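Local coordinates for 3-hydroxyadipyl-CoA dehydrogenase (PDB 3MOG), which catalyses the NAD-dependent oxidation of 3-hydroxyadipyl-CoA to 3-oxoadipyl-CoA in the breakdown of phenylacetate, at residues S248-F253 and R258-L263. Residues are numbered along the deposited sequence; the frame is centred on the assembly and turned at random.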
ATOM      1  N   SER C 248      -5.452 -12.999   3.262  1.00 36.33           N
ATOM      2  CA  SER C 248      -6.325 -13.142   2.114  1.00 43.82           C
ATOM      3  C   SER C 248      -7.183 -11.882   1.940  1.00 42.94           C
ATOM      4  O   SER C 248      -7.285 -11.360   0.834  1.00 47.40           O
ATOM      5  CB  SER C 248      -7.175 -14.420   2.240  1.00 39.86           C
ATOM      6  OG  SER C 248      -8.357 -14.371   1.448  1.00 49.48           O
ATOM      7  N   VAL C 249      -7.787 -11.407   3.033  1.00 45.51           N
ATOM      8  CA  VAL C 249      -8.594 -10.179   3.014  1.00 46.17           C
ATOM      9  C   VAL C 249      -7.697  -8.982   2.653  1.00 43.33           C
ATOM     10  O   VAL C 249      -8.024  -8.183   1.773  1.00 44.07           O
ATOM     11  CB  VAL C 249      -9.334  -9.962   4.363  1.00 45.33           C
ATOM     12  CG1 VAL C 249     -10.082  -8.663   4.360  1.00 43.78           C
ATOM     13  CG2 VAL C 249     -10.313 -11.109   4.623  1.00 43.42           C
ATOM     14  N   PHE C 250      -6.544  -8.907   3.302  1.00 37.10           N
ATOM     15  CA  PHE C 250      -5.541  -7.884   3.009  1.00 39.39           C
ATOM     16  C   PHE C 250      -5.210  -7.777   1.509  1.00 41.56           C
ATOM     17  O   PHE C 250      -5.235  -6.678   0.935  1.00 40.32           O
ATOM     18  CB  PHE C 250      -4.267  -8.192   3.808  1.00 41.70           C
ATOM     19  CG  PHE C 250      -3.128  -7.225   3.582  1.00 38.91           C
ATOM     20  CD1 PHE C 250      -3.237  -5.894   3.966  1.00 35.67           C
ATOM     21  CD2 PHE C 250      -1.937  -7.658   3.007  1.00 40.51           C
ATOM     22  CE1 PHE C 250      -2.192  -5.007   3.790  1.00 41.17           C
ATOM     23  CE2 PHE C 250      -0.874  -6.775   2.820  1.00 35.03           C
ATOM     24  CZ  PHE C 250      -0.991  -5.461   3.210  1.00 42.77           C
ATOM     25  N   ASN C 251      -4.914  -8.917   0.890  1.00 40.00           N
ATOM     26  CA  ASN C 251      -4.502  -8.962  -0.512  1.00 42.37           C
ATOM     27  C   ASN C 251      -5.650  -8.741  -1.489  1.00 43.46           C
ATOM     28  O   ASN C 251      -5.441  -8.164  -2.542  1.00 41.99           O
ATOM     29  CB  ASN C 251      -3.802 -10.289  -0.830  1.00 44.47           C
ATOM     30  CG  ASN C 251      -2.419 -10.388  -0.193  1.00 47.59           C
ATOM     31  OD1 ASN C 251      -1.631  -9.435  -0.217  1.00 48.48           O
ATOM     32  ND2 ASN C 251      -2.121 -11.545   0.375  1.00 45.20           N
ATOM     33  N   ALA C 252      -6.855  -9.191  -1.126  1.00 39.66           N
ATOM     34  CA  ALA C 252      -8.026  -9.017  -1.976  1.00 39.68           C
ATOM     35  C   ALA C 252      -8.522  -7.572  -1.997  1.00 37.35           C
ATOM     36  O   ALA C 252      -9.325  -7.199  -2.862  1.00 42.00           O
ATOM     37  CB  ALA C 252      -9.154  -9.988  -1.570  1.00 37.91           C
ATOM     38  N   PHE C 253      -8.053  -6.771  -1.039  1.00 41.07           N
ATOM     39  CA  PHE C 253      -8.351  -5.337  -0.981  1.00 35.73           C
ATOM     40  C   PHE C 253      -7.142  -4.530  -1.448  1.00 41.96           C
ATOM     41  O   PHE C 253      -7.024  -3.311  -1.168  1.00 38.87           O
ATOM     42  CB  PHE C 253      -8.745  -4.904   0.429  1.00 35.00           C
ATOM     43  CG  PHE C 253     -10.215  -5.093   0.762  1.00 42.49           C
ATOM     44  CD1 PHE C 253     -10.601  -5.991   1.741  1.00 36.25           C
ATOM     45  CD2 PHE C 253     -11.205  -4.327   0.131  1.00 42.61           C
ATOM     46  CE1 PHE C 253     -11.965  -6.159   2.086  1.00 43.76           C
ATOM     47  CE2 PHE C 253     -12.551  -4.487   0.457  1.00 40.91           C
ATOM     48  CZ  PHE C 253     -12.933  -5.408   1.448  1.00 37.74           C
ATOM     49  N   ARG C 258      -5.699  -1.063   6.938  1.00 38.85           N
ATOM     50  CA  ARG C 258      -6.554  -1.538   8.038  1.00 45.23           C
ATOM     51  C   ARG C 258      -6.669  -3.070   8.107  1.00 42.39           C
ATOM     52  O   ARG C 258      -7.173  -3.628   9.088  1.00 43.15           O
ATOM     53  CB  ARG C 258      -7.921  -0.825   8.061  1.00 39.31           C
ATOM     54  CG  ARG C 258      -8.870  -1.147   6.932  1.00 54.06           C
ATOM     55  CD  ARG C 258      -9.942  -0.066   6.841  1.00 50.54           C
ATOM     56  NE  ARG C 258     -11.122  -0.533   6.118  1.00 69.05           N
ATOM     57  CZ  ARG C 258     -11.260  -0.516   4.792  1.00 77.61           C
ATOM     58  NH1 ARG C 258     -12.380  -0.976   4.248  1.00 77.37           N
ATOM     59  NH2 ARG C 258     -10.287  -0.054   4.007  1.00 76.81           N
ATOM     60  N   PHE C 259      -6.176  -3.751   7.075  1.00 40.20           N
ATOM     61  CA  PHE C 259      -6.112  -5.207   7.090  1.00 38.21           C
ATOM     62  C   PHE C 259      -4.658  -5.748   7.126  1.00 42.75           C
ATOM     63  O   PHE C 259      -4.430  -6.912   6.854  1.00 41.92           O
ATOM     64  CB  PHE C 259      -6.899  -5.811   5.909  1.00 43.73           C
ATOM     65  CG  PHE C 259      -8.365  -5.475   5.917  1.00 40.72           C
ATOM     66  CD1 PHE C 259      -8.938  -4.781   4.852  1.00 37.90           C
ATOM     67  CD2 PHE C 259      -9.176  -5.843   6.996  1.00 44.30           C
ATOM     68  CE1 PHE C 259     -10.299  -4.464   4.852  1.00 48.77           C
ATOM     69  CE2 PHE C 259     -10.538  -5.525   7.011  1.00 44.69           C
ATOM     70  CZ  PHE C 259     -11.102  -4.837   5.934  1.00 42.14           C
ATOM     71  N   LEU C 260      -3.698  -4.891   7.461  1.00 40.63           N
ATOM     72  CA  LEU C 260      -2.289  -5.266   7.588  1.00 50.76           C
ATOM     73  C   LEU C 260      -2.054  -6.516   8.454  1.00 50.79           C
ATOM     74  O   LEU C 260      -2.613  -6.634   9.551  1.00 54.16           O
ATOM     75  CB  LEU C 260      -1.489  -4.089   8.164  1.00 42.67           C
ATOM     76  CG  LEU C 260       0.031  -4.064   7.981  1.00 50.89           C
ATOM     77  CD1 LEU C 260       0.397  -4.018   6.501  1.00 43.72           C
ATOM     78  CD2 LEU C 260       0.638  -2.878   8.722  1.00 47.79           C
ATOM     79  N   PRO C 261      -1.263  -7.473   7.943  1.00 45.09           N
ATOM     80  CA  PRO C 261      -0.861  -8.604   8.801  1.00 49.84           C
ATOM     81  C   PRO C 261       0.184  -8.204   9.855  1.00 49.95           C
ATOM     82  O   PRO C 261       0.754  -7.117   9.775  1.00 45.27           O
ATOM     83  CB  PRO C 261      -0.304  -9.635   7.800  1.00 42.29           C
ATOM     84  CG  PRO C 261      -0.950  -9.236   6.465  1.00 47.80           C
ATOM     85  CD  PRO C 261      -0.987  -7.738   6.523  1.00 48.36           C
ATOM     86  N   SER C 262       0.413  -9.077  10.836  1.00 52.31           N
ATOM     87  CA  SER C 262       1.403  -8.838  11.900  1.00 51.68           C
ATOM     88  C   SER C 262       2.686  -9.656  11.696  1.00 47.07           C
ATOM     89  O   SER C 262       2.603 -10.847  11.402  1.00 41.00           O
ATOM     90  CB  SER C 262       0.791  -9.219  13.249  1.00 50.54           C
ATOM     91  OG  SER C 262       1.671  -8.935  14.318  1.00 54.68           O
ATOM     92  N   LEU C 263       3.857  -9.039  11.888  1.00 43.15           N
ATOM     93  CA  LEU C 263       5.119  -9.811  11.906  1.00 53.43           C
ATOM     94  C   LEU C 263       5.183 -10.745  13.119  1.00 55.64           C
ATOM     95  O   LEU C 263       5.887 -11.749  13.089  1.00 58.29           O
ATOM     96  CB  LEU C 263       6.362  -8.913  11.908  1.00 47.04           C
ATOM     97  CG  LEU C 263       6.653  -8.002  10.719  1.00 53.29           C
ATOM     98  CD1 LEU C 263       7.519  -6.876  11.233  1.00 50.75           C
ATOM     99  CD2 LEU C 263       7.319  -8.717   9.523  1.00 47.37           C
TER
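Phe250 lays one face of its ring against Pro261, whose CD sits 3.6 Å from the ring centroid of Phe250 and only 10° off the normal, the geometry of a CH-pi contact. With CG anti to the backbone N, the ring reaches along the loop: its CD1 comes within 3.3 Å of Phe259 O, an approach oblique to the ring, while CZ meets Leu260 CD1 at 3.9 Å. The Phe250 and Leu260 side chains run side by side in the same direction, whereas Pro261 crosses Phe250 at nearly a right angle. Pro261 CD would probably lose its aromatic face, and Leu260 CD1 its neighbour in this contact, if Phe250 were replaced by an alanine.

A second CH-pi contact joins Val249, one residue earlier on the helix, to Phe259, two residues before Pro261. Val249 CG1 stands over the centre of the Phe259 ring, 3.9 Å from the centroid and 7° off the normal; Arg258 CG lies over the opposite face, nearer the rim. Phe253 lies beside Phe259, its CD1 3.5 Å from Phe259 CE1; the planes are near parallel (18°), but the rings are slid apart and barely overlap, with centroids 5.2 Å apart. No hydrogen bond joins the segments, and apolar packing dominates.

In this contact the loop after helix 239-252 turns back against the last turn of that helix, in the 3-hydroxyacyl-CoA dehydrogenase C-terminal domain, before Ser262 N-caps helix 263-270. Phe259 also packs on Arg193 of helix 191-194 and Arg196 of helix 196-207, while Trp254 of a second subunit packs on Leu260 and Pro261, bringing the trimer interface to the connection between helices 239-252 and 263-270.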